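PDB 3PGB: amine oxidase, which probably oxidises primary amines to aldehydes with release of ammonia and hydrogen peroxide, using a bound copper ion and a topaquinone cofactor. Local coordinates for residues Y486-N491 and H534-K539; R503-I508 and T708-A713; Y378-Q383 and F538-D543; Y419-Y424 and C446-D451. One frame throughout, in Å; residues are numbered along the deposited sequence.

Contact 1: Y486-N491 and H534-K539; sequences YMFSYN and HVLNFK. With CU (copper (II) ion), chain D.
Tyr486, Phe488 and Tyr490 face His534, Leu536 and Phe538 across the interior of the beta sandwich that forms the catalytic domain of copper amine oxidases. The axes of 486-491 and 534-539 approach no closer than 11.8 Å and are turned 34° to one another. That spacing excludes backbone pairing, so the layers meet entirely through side chains. Among the apolar contacts, Leu536 serves two rings with a single methyl: CD2 lies over one face of Tyr486 and, 3.7 Å from Phe488 CE2, near the plane of the Phe488 ring. Phe538 in turn offers its rim, with Phe488 CD2 and the hydroxyl of Tyr490 both near its ring plane; Tyr490 OH comes to 3.5 Å from Phe538 CE2. All six CG atoms lie anti to their own carbonyl carbons (Tyr486 chi1 -67°), and five of the six CB atoms point toward the opposite layer. The polar contact occupies the end near the metal. Water 1 joins the layers, 2.7 Å from Tyr486 OH and accepting a hydrogen bond of 2.8 Å from His534 ND1. The proton on ND1 is consistent with NE2 being the nitrogen that coordinates. Tyr486 also packs beside Asp403, the predicted catalytic base, and topaquinone stands two residues earlier, at position 484. His532 and His698 complete the histidine set round copper, where His534 NE2 binds the ion at 2.1 Å and water 2 lies 2.5 Å from the copper ion.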
# COMPACT_ATOMS: atom_id res chain seq x y z
N TYR A 486 14.38 -10.95 -2.56
CA TYR A 486 13.09 -10.84 -1.89
C TYR A 486 13.31 -10.34 -0.48
O TYR A 486 14.05 -10.95 0.27
CB TYR A 486 12.40 -12.19 -1.84
CG TYR A 486 11.98 -12.72 -3.19
CD1 TYR A 486 10.92 -12.14 -3.89
CD2 TYR A 486 12.63 -13.81 -3.77
CE1 TYR A 486 10.52 -12.64 -5.13
CE2 TYR A 486 12.25 -14.31 -5.01
CZ TYR A 486 11.19 -13.72 -5.69
OH TYR A 486 10.80 -14.21 -6.92
N MET A 487 12.68 -9.22 -0.13
CA MET A 487 12.74 -8.70 1.24
C MET A 487 11.39 -8.93 1.90
O MET A 487 10.40 -8.35 1.49
CB MET A 487 13.09 -7.21 1.23
CG MET A 487 13.03 -6.53 2.61
SD MET A 487 13.38 -4.75 2.56
CE MET A 487 15.18 -4.77 2.67
N PHE A 488 11.37 -9.79 2.92
CA PHE A 488 10.14 -10.11 3.64
C PHE A 488 10.09 -9.35 4.95
O PHE A 488 11.09 -9.27 5.65
CB PHE A 488 10.07 -11.60 3.94
CG PHE A 488 10.04 -12.45 2.71
CD1 PHE A 488 11.20 -13.04 2.24
CD2 PHE A 488 8.85 -12.65 2.03
CE1 PHE A 488 11.17 -13.83 1.10
CE2 PHE A 488 8.81 -13.44 0.89
CZ PHE A 488 9.98 -14.03 0.42
N SER A 489 8.92 -8.83 5.29
CA SER A 489 8.75 -8.06 6.52
C SER A 489 7.45 -8.44 7.23
O SER A 489 6.40 -8.52 6.60
CB SER A 489 8.76 -6.57 6.21
OG SER A 489 9.92 -6.20 5.49
N TYR A 490 7.53 -8.67 8.54
CA TYR A 490 6.35 -8.90 9.37
C TYR A 490 6.16 -7.71 10.29
O TYR A 490 7.00 -7.44 11.13
CB TYR A 490 6.48 -10.18 10.18
CG TYR A 490 6.36 -11.41 9.31
CD1 TYR A 490 7.49 -12.07 8.84
CD2 TYR A 490 5.11 -11.89 8.93
CE1 TYR A 490 7.38 -13.18 8.03
CE2 TYR A 490 4.99 -13.00 8.12
CZ TYR A 490 6.13 -13.64 7.67
OH TYR A 490 6.00 -14.75 6.88
N ASN A 491 5.04 -7.01 10.13
CA ASN A 491 4.77 -5.78 10.87
C ASN A 491 3.76 -6.03 11.99
O ASN A 491 2.83 -6.81 11.81
CB ASN A 491 4.18 -4.72 9.94
CG ASN A 491 5.16 -4.24 8.91
OD1 ASN A 491 6.32 -3.98 9.23
ND2 ASN A 491 4.70 -4.09 7.67
N HIS A 534 5.03 -12.87 -10.21
CA HIS A 534 5.49 -13.28 -8.90
C HIS A 534 4.25 -13.69 -8.12
O HIS A 534 3.30 -12.90 -8.02
CB HIS A 534 6.15 -12.13 -8.15
CG HIS A 534 7.47 -11.70 -8.72
ND1 HIS A 534 8.65 -12.36 -8.45
CD2 HIS A 534 7.80 -10.66 -9.52
CE1 HIS A 534 9.64 -11.75 -9.07
NE2 HIS A 534 9.15 -10.72 -9.72
N VAL A 535 4.25 -14.90 -7.60
CA VAL A 535 3.20 -15.32 -6.69
C VAL A 535 3.87 -16.01 -5.53
O VAL A 535 4.61 -16.98 -5.73
CB VAL A 535 2.16 -16.26 -7.35
CG1 VAL A 535 1.00 -16.50 -6.41
CG2 VAL A 535 1.66 -15.68 -8.66
N LEU A 536 3.65 -15.49 -4.32
CA LEU A 536 4.26 -16.04 -3.12
C LEU A 536 3.16 -16.44 -2.15
O LEU A 536 2.36 -15.60 -1.75
CB LEU A 536 5.20 -15.02 -2.48
CG LEU A 536 6.39 -14.59 -3.34
CD1 LEU A 536 6.06 -13.35 -4.16
CD2 LEU A 536 7.62 -14.33 -2.48
N ASN A 537 3.13 -17.72 -1.79
CA ASN A 537 2.05 -18.27 -0.95
C ASN A 537 2.42 -18.24 0.51
O ASN A 537 3.53 -18.62 0.87
CB ASN A 537 1.72 -19.72 -1.36
CG ASN A 537 0.40 -20.21 -0.77
OD1 ASN A 537 0.36 -21.12 0.06
ND2 ASN A 537 -0.70 -19.59 -1.20
N PHE A 538 1.48 -17.81 1.35
CA PHE A 538 1.69 -17.74 2.79
C PHE A 538 0.62 -18.53 3.52
O PHE A 538 -0.56 -18.44 3.18
CB PHE A 538 1.64 -16.28 3.25
CG PHE A 538 2.88 -15.50 2.92
CD1 PHE A 538 3.02 -14.88 1.69
CD2 PHE A 538 3.89 -15.36 3.85
CE1 PHE A 538 4.16 -14.15 1.39
CE2 PHE A 538 5.04 -14.63 3.56
CZ PHE A 538 5.17 -14.03 2.34
N LYS A 539 1.03 -19.30 4.53
CA LYS A 539 0.10 -20.03 5.39
C LYS A 539 -0.25 -19.18 6.61
O LYS A 539 0.64 -18.78 7.37
CB LYS A 539 0.71 -21.35 5.82
CG LYS A 539 -0.23 -22.26 6.61
CD LYS A 539 0.49 -23.50 7.09
CE LYS A 539 -0.43 -24.45 7.82
NZ LYS A 539 0.29 -25.67 8.29
CU CU D . 9.83 -9.37 -11.17
O HOH W 1 8.12 -14.51 -6.80
O HOH W 2 12.29 -9.48 -10.89

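Contact 2: R503-I508 and T708-A713; sequences RASGYI and TVFTTA
Ser505 sits over one face of the Phe710 ring, its CB 3.4 Å from the ring centroid and 16° off the normal, a CH-pi contact. The ring also lies against the backbone, CD1 reaching Arg503 CB and the carbonyl of Ala504. The guanidinium of Arg503 stands almost perpendicular to this ring, at 88°. Its chain, extended from CG to NE, passes Phe710 and brings NH1 to Phe710 O at 2.6 Å; the acceptor lies in the guanidinium plane, whereas the nitrogen is tilted 34° from the carbonyl plane. A weak second bond runs from NH1 to Thr711 O. Tyr454 of the second subunit makes a cation-pi contact with the same arginine. Backbone bonds fasten the rest: Ala504 N to Ala713 O at 2.9 Å, beside a CB-to-CB contact of these alanines, and Thr708 N to Gly506 O at 3.0 Å. Ser505 OG donates to Thr708 O, in a bond whose refined length is doubtfully short. Thr708 turns its own hydroxyl to Asp704, and the nearest atoms of its side chain and that of the copper ligand His698 are about 3 Å apart. An amide N-H can only donate, so Ser505 OG accepts from Arg458 N of the second subunit whatever the exact length of its bond to Thr708 O; one hydroxyl thereby links the loop by the copper site to the dimer interface.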
# COMPACT_ATOMS: atom_id res chain seq x y z
N ARG A 503 8.80 -7.20 -0.88
CA ARG A 503 9.24 -6.35 -1.97
C ARG A 503 10.33 -7.08 -2.74
O ARG A 503 11.02 -7.96 -2.21
CB ARG A 503 9.74 -5.00 -1.45
CG ARG A 503 8.72 -4.23 -0.65
CD ARG A 503 9.31 -2.96 -0.06
NE ARG A 503 8.27 -2.13 0.55
CZ ARG A 503 7.58 -1.18 -0.07
NH1 ARG A 503 7.81 -0.87 -1.34
NH2 ARG A 503 6.65 -0.51 0.61
N ALA A 504 10.48 -6.72 -4.02
CA ALA A 504 11.45 -7.35 -4.90
C ALA A 504 12.43 -6.32 -5.44
O ALA A 504 12.08 -5.17 -5.70
CB ALA A 504 10.75 -8.04 -6.05
N SER A 505 13.68 -6.75 -5.58
CA SER A 505 14.71 -5.98 -6.25
C SER A 505 15.68 -6.98 -6.88
O SER A 505 15.31 -8.13 -7.10
CB SER A 505 15.43 -5.06 -5.26
OG SER A 505 16.31 -4.19 -5.94
N GLY A 506 16.90 -6.55 -7.17
CA GLY A 506 17.88 -7.40 -7.81
C GLY A 506 17.74 -7.38 -9.33
O GLY A 506 17.11 -6.49 -9.89
N TYR A 507 18.33 -8.38 -9.98
CA TYR A 507 18.37 -8.45 -11.43
C TYR A 507 17.18 -9.20 -11.99
O TYR A 507 16.77 -10.22 -11.45
CB TYR A 507 19.65 -9.16 -11.90
CG TYR A 507 20.86 -8.27 -11.87
CD1 TYR A 507 21.70 -8.23 -10.77
CD2 TYR A 507 21.17 -7.47 -12.96
CE1 TYR A 507 22.81 -7.42 -10.75
CE2 TYR A 507 22.28 -6.65 -12.94
CZ TYR A 507 23.10 -6.63 -11.83
OH TYR A 507 24.21 -5.83 -11.80
N ILE A 508 16.62 -8.68 -13.07
CA ILE A 508 15.56 -9.39 -13.76
C ILE A 508 16.18 -10.52 -14.57
O ILE A 508 17.35 -10.44 -14.95
CB ILE A 508 14.71 -8.44 -14.66
CG1 ILE A 508 15.51 -7.94 -15.86
CG2 ILE A 508 14.18 -7.28 -13.83
CD1 ILE A 508 14.67 -7.12 -16.86
N THR A 708 15.65 -3.98 -10.46
CA THR A 708 14.29 -3.63 -10.09
C THR A 708 14.36 -2.93 -8.74
O THR A 708 15.28 -3.17 -7.96
CB THR A 708 13.41 -4.89 -10.01
OG1 THR A 708 13.37 -5.50 -11.30
CG2 THR A 708 11.98 -4.56 -9.57
N VAL A 709 13.40 -2.05 -8.48
CA VAL A 709 13.40 -1.24 -7.27
C VAL A 709 12.28 -1.66 -6.31
O VAL A 709 11.18 -2.03 -6.75
CB VAL A 709 13.26 0.27 -7.60
CG1 VAL A 709 14.40 0.70 -8.51
CG2 VAL A 709 11.91 0.57 -8.24
N PHE A 710 12.57 -1.60 -5.02
CA PHE A 710 11.63 -2.02 -3.98
C PHE A 710 10.40 -1.12 -3.85
O PHE A 710 9.38 -1.55 -3.32
CB PHE A 710 12.33 -2.06 -2.61
CG PHE A 710 13.24 -3.24 -2.41
CD1 PHE A 710 12.78 -4.54 -2.58
CD2 PHE A 710 14.56 -3.06 -1.98
CE1 PHE A 710 13.62 -5.63 -2.38
CE2 PHE A 710 15.40 -4.14 -1.76
CZ PHE A 710 14.93 -5.43 -1.96
N THR A 711 10.50 0.13 -4.30
CA THR A 711 9.41 1.08 -4.14
C THR A 711 8.13 0.58 -4.79
O THR A 711 7.05 0.66 -4.21
CB THR A 711 9.75 2.43 -4.78
OG1 THR A 711 10.54 2.21 -5.95
CG2 THR A 711 10.49 3.33 -3.80
N THR A 712 8.25 0.08 -6.01
CA THR A 712 7.10 -0.29 -6.82
C THR A 712 6.88 -1.80 -6.91
O THR A 712 5.75 -2.23 -7.09
CB THR A 712 7.24 0.30 -8.23
OG1 THR A 712 8.56 0.05 -8.73
CG2 THR A 712 7.01 1.80 -8.19
N ALA A 713 7.94 -2.59 -6.77
CA ALA A 713 7.80 -4.05 -6.71
C ALA A 713 7.42 -4.47 -5.29
O ALA A 713 8.27 -4.83 -4.48
CB ALA A 713 9.09 -4.73 -7.15

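Contact 3: Y378-Q383 and F538-D543; sequences YELGLQ and FKADFD. With CA (calcium ion), chain F.
Tyr378 and Asp541 meet first through the backbone, Tyr378 N donating to Asp541 O at 2.9 Å. Beside this bond Tyr378 CD2 approaches Asp541 OD2 at 3.6 Å, with ring and carboxylate planes 70° apart. One residue on, Asp541 N returns a bond to Glu379 O. The charged pair Glu379 and Lys539 lies on the face that also carries Asp541: both side chains run out fully extended, and the ammonium meets the syn side of Glu379 OE2, Lys539 NZ standing 2.9 Å away and out of the carboxylate plane. Pro656 O is a second acceptor for that ammonium. These contacts belong to an antiparallel strand pair, 379-383 with 538-542, whose short axes run at 167°. Gly381 and Lys539 form a hydrogen-bonded pair, flanked by the non-hydrogen-bonded pairs Leu380 with Ala540 and Leu382 with Phe538. On the face carrying those four residues, Leu380 CD1 touches Ala540 CB, and Leu382 CD1 rests over a face of Phe538, 4.3 Å from its centroid. Farther along, Asp541 centres an inverse gamma turn that carries the chain round the calcium ion. Asp541 OD1 binds it at 2.4 Å, Asp543 OD1 at 2.3 Å and the carbonyl Phe542 O at 2.5 Å, with Asp687, Leu688 and water 3 as further ligands. Each aspartate thus gives OD1 to the metal, while both OD2 atoms form salt bridges with Lys114, on the helix that also packs against Tyr378.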
# COMPACT_ATOMS: atom_id res chain seq x y z
N TYR A 378 -1.63 -19.64 15.04
CA TYR A 378 -0.72 -20.72 15.44
C TYR A 378 0.55 -20.67 14.59
O TYR A 378 1.63 -20.95 15.08
CB TYR A 378 -1.39 -22.10 15.32
CG TYR A 378 -0.42 -23.25 15.51
CD1 TYR A 378 -0.00 -23.64 16.79
CD2 TYR A 378 0.09 -23.94 14.42
CE1 TYR A 378 0.89 -24.68 16.97
CE2 TYR A 378 0.99 -24.99 14.59
CZ TYR A 378 1.39 -25.35 15.87
OH TYR A 378 2.28 -26.38 16.03
N GLU A 379 0.39 -20.33 13.31
CA GLU A 379 1.48 -20.38 12.34
C GLU A 379 1.26 -19.37 11.21
O GLU A 379 0.15 -19.25 10.69
CB GLU A 379 1.60 -21.79 11.76
CG GLU A 379 2.76 -21.96 10.77
CD GLU A 379 2.78 -23.32 10.08
OE1 GLU A 379 3.78 -23.59 9.38
OE2 GLU A 379 1.82 -24.11 10.23
N LEU A 380 2.32 -18.64 10.86
CA LEU A 380 2.34 -17.71 9.73
C LEU A 380 3.69 -17.85 9.04
O LEU A 380 4.73 -17.73 9.69
CB LEU A 380 2.13 -16.27 10.22
CG LEU A 380 2.03 -15.12 9.20
CD1 LEU A 380 0.93 -15.34 8.17
CD2 LEU A 380 1.80 -13.79 9.94
N GLY A 381 3.71 -18.12 7.75
CA GLY A 381 5.00 -18.30 7.07
C GLY A 381 4.94 -18.50 5.58
O GLY A 381 3.96 -19.00 5.04
N LEU A 382 6.02 -18.10 4.90
CA LEU A 382 6.17 -18.34 3.47
C LEU A 382 6.09 -19.84 3.17
O LEU A 382 6.62 -20.67 3.91
CB LEU A 382 7.50 -17.77 2.97
CG LEU A 382 7.83 -17.93 1.48
CD1 LEU A 382 6.73 -17.36 0.59
CD2 LEU A 382 9.18 -17.27 1.18
N GLN A 383 5.40 -20.17 2.09
CA GLN A 383 5.21 -21.56 1.70
C GLN A 383 5.91 -21.90 0.39
O GLN A 383 6.49 -22.98 0.27
CB GLN A 383 3.72 -21.85 1.58
CG GLN A 383 3.01 -21.80 2.91
CD GLN A 383 3.44 -22.93 3.79
OE1 GLN A 383 3.14 -24.09 3.50
NE2 GLN A 383 4.18 -22.62 4.85
N PHE A 538 1.48 -17.81 1.35
CA PHE A 538 1.69 -17.74 2.79
C PHE A 538 0.62 -18.53 3.52
O PHE A 538 -0.56 -18.44 3.18
CB PHE A 538 1.64 -16.28 3.25
CG PHE A 538 2.88 -15.50 2.92
CD1 PHE A 538 3.02 -14.88 1.69
CD2 PHE A 538 3.89 -15.36 3.85
CE1 PHE A 538 4.16 -14.15 1.39
CE2 PHE A 538 5.04 -14.63 3.56
CZ PHE A 538 5.17 -14.03 2.34
N LYS A 539 1.03 -19.30 4.53
CA LYS A 539 0.10 -20.03 5.39
C LYS A 539 -0.25 -19.18 6.61
O LYS A 539 0.64 -18.78 7.37
CB LYS A 539 0.71 -21.35 5.82
CG LYS A 539 -0.23 -22.26 6.61
CD LYS A 539 0.49 -23.50 7.09
CE LYS A 539 -0.43 -24.45 7.82
NZ LYS A 539 0.29 -25.67 8.29
N ALA A 540 -1.54 -18.92 6.80
CA ALA A 540 -2.04 -18.16 7.94
C ALA A 540 -3.03 -19.01 8.74
O ALA A 540 -4.22 -19.04 8.44
CB ALA A 540 -2.70 -16.87 7.46
N ASP A 541 -2.53 -19.71 9.75
CA ASP A 541 -3.36 -20.58 10.57
C ASP A 541 -3.98 -19.79 11.71
O ASP A 541 -3.57 -19.93 12.87
CB ASP A 541 -2.54 -21.76 11.11
CG ASP A 541 -3.39 -22.80 11.82
OD1 ASP A 541 -4.64 -22.68 11.83
OD2 ASP A 541 -2.82 -23.76 12.37
N PHE A 542 -4.98 -18.97 11.39
CA PHE A 542 -5.71 -18.23 12.42
C PHE A 542 -6.45 -19.19 13.33
O PHE A 542 -7.17 -20.06 12.84
CB PHE A 542 -6.74 -17.28 11.80
CG PHE A 542 -6.14 -16.18 10.98
CD1 PHE A 542 -5.79 -14.98 11.56
CD2 PHE A 542 -5.94 -16.36 9.63
CE1 PHE A 542 -5.24 -13.97 10.81
CE2 PHE A 542 -5.39 -15.36 8.87
CZ PHE A 542 -5.03 -14.17 9.46
N ASP A 543 -6.28 -19.05 14.64
CA ASP A 543 -7.10 -19.75 15.62
C ASP A 543 -7.78 -18.71 16.50
O ASP A 543 -7.40 -18.52 17.67
CB ASP A 543 -6.26 -20.71 16.47
CG ASP A 543 -5.77 -21.92 15.69
OD1 ASP A 543 -6.24 -22.18 14.56
OD2 ASP A 543 -4.89 -22.63 16.23
CA CA F . -6.92 -22.46 12.42
O HOH W 3 -9.31 -21.71 12.68

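Contact 4: Y419-Y424 and C446-D451; sequences YDCPSY and CLFEFD
Cys421 to Tyr424 runs at 77° to the strand carrying Cys446 to Phe450, and their CA atoms are nearest at Cys421 and Cys446, 6.8 Å apart. The disulfide between Cys421 SG and Cys446 SG closes that gap with a bond of 2.0 Å and a chi3 of -90°, the relaxed torsion for such a bridge. Next to it Pro422 is laid on Phe448: Pro422 CD stands 3.5 Å from the ring centroid and almost exactly on the ring normal, a CH-pi contact over the centre of the face. Pro422 CG also reaches the edge of Phe450, 4.1 Å from CD1. Topologically, the disulfide ties the loop leading into a beta hairpin, strands 426-434 and 437-451, to the hairpin's second strand. Tyr424 supplies another tie before the hairpin begins. With CG lodged between backbone N and carbonyl carbon (chi1 59°), its ring swings back toward the strand, and the hydroxyl donates to Glu449 O at 2.6 Å; that oxygen lies near the ring plane. The carboxylate of Glu449 is engaged by Arg337 and Trp349. Pro328 of the second subunit packs against Tyr424 and Glu449, and Asp420, just before the disulfide, forms a salt bridge with Arg458 of that subunit.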
# COMPACT_ATOMS: atom_id res chain seq x y z
N TYR A 419 21.10 -0.04 6.27
CA TYR A 419 20.55 0.04 4.92
C TYR A 419 19.36 -0.91 4.75
O TYR A 419 18.26 -0.47 4.44
CB TYR A 419 21.65 -0.23 3.88
CG TYR A 419 22.60 0.94 3.73
CD1 TYR A 419 23.54 1.23 4.72
CD2 TYR A 419 22.54 1.78 2.62
CE1 TYR A 419 24.40 2.31 4.60
CE2 TYR A 419 23.41 2.87 2.50
CZ TYR A 419 24.33 3.12 3.49
OH TYR A 419 25.19 4.19 3.39
N ASP A 420 19.59 -2.20 4.96
CA ASP A 420 18.51 -3.19 4.91
C ASP A 420 17.53 -2.99 6.07
O ASP A 420 16.34 -3.21 5.90
CB ASP A 420 19.08 -4.61 4.95
CG ASP A 420 19.68 -5.03 3.62
OD1 ASP A 420 19.03 -4.82 2.58
OD2 ASP A 420 20.80 -5.58 3.62
N CYS A 421 18.05 -2.61 7.24
CA CYS A 421 17.23 -2.24 8.39
C CYS A 421 17.87 -1.01 9.05
O CYS A 421 19.01 -0.68 8.75
CB CYS A 421 17.14 -3.38 9.41
SG CYS A 421 17.04 -5.07 8.72
N PRO A 422 17.14 -0.33 9.95
CA PRO A 422 17.75 0.74 10.73
C PRO A 422 18.97 0.27 11.53
O PRO A 422 19.08 -0.90 11.90
CB PRO A 422 16.63 1.18 11.67
CG PRO A 422 15.38 0.87 10.92
CD PRO A 422 15.68 -0.39 10.16
N SER A 423 19.88 1.21 11.79
CA SER A 423 21.15 0.94 12.47
C SER A 423 21.00 0.40 13.91
O SER A 423 21.84 -0.37 14.37
CB SER A 423 21.99 2.22 12.49
OG SER A 423 21.19 3.35 12.86
N TYR A 424 19.94 0.82 14.59
CA TYR A 424 19.69 0.43 15.99
C TYR A 424 18.93 -0.90 16.13
O TYR A 424 18.67 -1.35 17.25
CB TYR A 424 18.91 1.52 16.72
CG TYR A 424 17.58 1.84 16.09
CD1 TYR A 424 16.44 1.13 16.45
CD2 TYR A 424 17.46 2.83 15.12
CE1 TYR A 424 15.21 1.42 15.86
CE2 TYR A 424 16.24 3.12 14.52
CZ TYR A 424 15.13 2.41 14.90
OH TYR A 424 13.92 2.69 14.32
N CYS A 446 16.50 -9.19 11.27
CA CYS A 446 16.54 -7.97 12.05
C CYS A 446 15.19 -7.69 12.71
O CYS A 446 14.14 -8.12 12.22
CB CYS A 446 17.03 -6.78 11.21
SG CYS A 446 15.87 -6.12 10.02
N LEU A 447 15.26 -7.00 13.84
CA LEU A 447 14.09 -6.66 14.63
C LEU A 447 14.22 -5.18 14.95
O LEU A 447 15.29 -4.74 15.36
CB LEU A 447 14.07 -7.46 15.93
CG LEU A 447 13.86 -8.98 15.85
CD1 LEU A 447 14.08 -9.62 17.20
CD2 LEU A 447 12.47 -9.30 15.31
N PHE A 448 13.15 -4.42 14.78
CA PHE A 448 13.20 -3.01 15.12
C PHE A 448 11.84 -2.35 15.23
O PHE A 448 10.89 -2.71 14.52
CB PHE A 448 14.04 -2.24 14.10
CG PHE A 448 13.53 -2.33 12.69
CD1 PHE A 448 13.87 -3.40 11.88
CD2 PHE A 448 12.70 -1.34 12.18
CE1 PHE A 448 13.41 -3.48 10.58
CE2 PHE A 448 12.23 -1.42 10.88
CZ PHE A 448 12.58 -2.49 10.08
N GLU A 449 11.76 -1.37 16.13
CA GLU A 449 10.67 -0.42 16.13
C GLU A 449 10.91 0.65 15.06
O GLU A 449 12.06 0.94 14.69
CB GLU A 449 10.54 0.25 17.49
CG GLU A 449 9.86 -0.59 18.54
CD GLU A 449 9.38 0.25 19.70
OE1 GLU A 449 10.18 1.08 20.18
OE2 GLU A 449 8.21 0.11 20.11
N PHE A 450 9.83 1.24 14.57
CA PHE A 450 9.94 2.29 13.57
C PHE A 450 8.78 3.26 13.74
O PHE A 450 7.63 2.84 13.77
CB PHE A 450 9.94 1.69 12.16
CG PHE A 450 10.38 2.65 11.09
CD1 PHE A 450 11.71 2.73 10.72
CD2 PHE A 450 9.46 3.47 10.46
CE1 PHE A 450 12.12 3.61 9.73
CE2 PHE A 450 9.86 4.36 9.47
CZ PHE A 450 11.19 4.43 9.10
N ASP A 451 9.10 4.54 13.90
CA ASP A 451 8.09 5.58 14.01
C ASP A 451 7.65 5.97 12.60
O ASP A 451 8.40 6.62 11.88
CB ASP A 451 8.65 6.80 14.74
CG ASP A 451 7.62 7.89 14.97
OD1 ASP A 451 7.97 8.91 15.58
OD2 ASP A 451 6.46 7.73 14.55

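Contacts 1 and 3 share Phe538 and Lys539 on strand 532-542, which has the copper ligand His534 near one end and the calcium ligand Asp541 near the other; their centres are 11 Å apart. Contact 2 joins contact 1 through neighbouring strands, Met487 N lying 2.9 Å from Arg503 O, and Met487 CB also packs on Phe710 CE1. In contact 2 the nearest side-chain atom of Thr708 is about 5 Å from the copper ion. Contact 4 lies away from the metal sites, yet Met487 CE touches Asp420 O at 3.8 Å. Contacts 2 and 4, nearest atoms about 6 Å apart, both engage Arg458 of the second subunit.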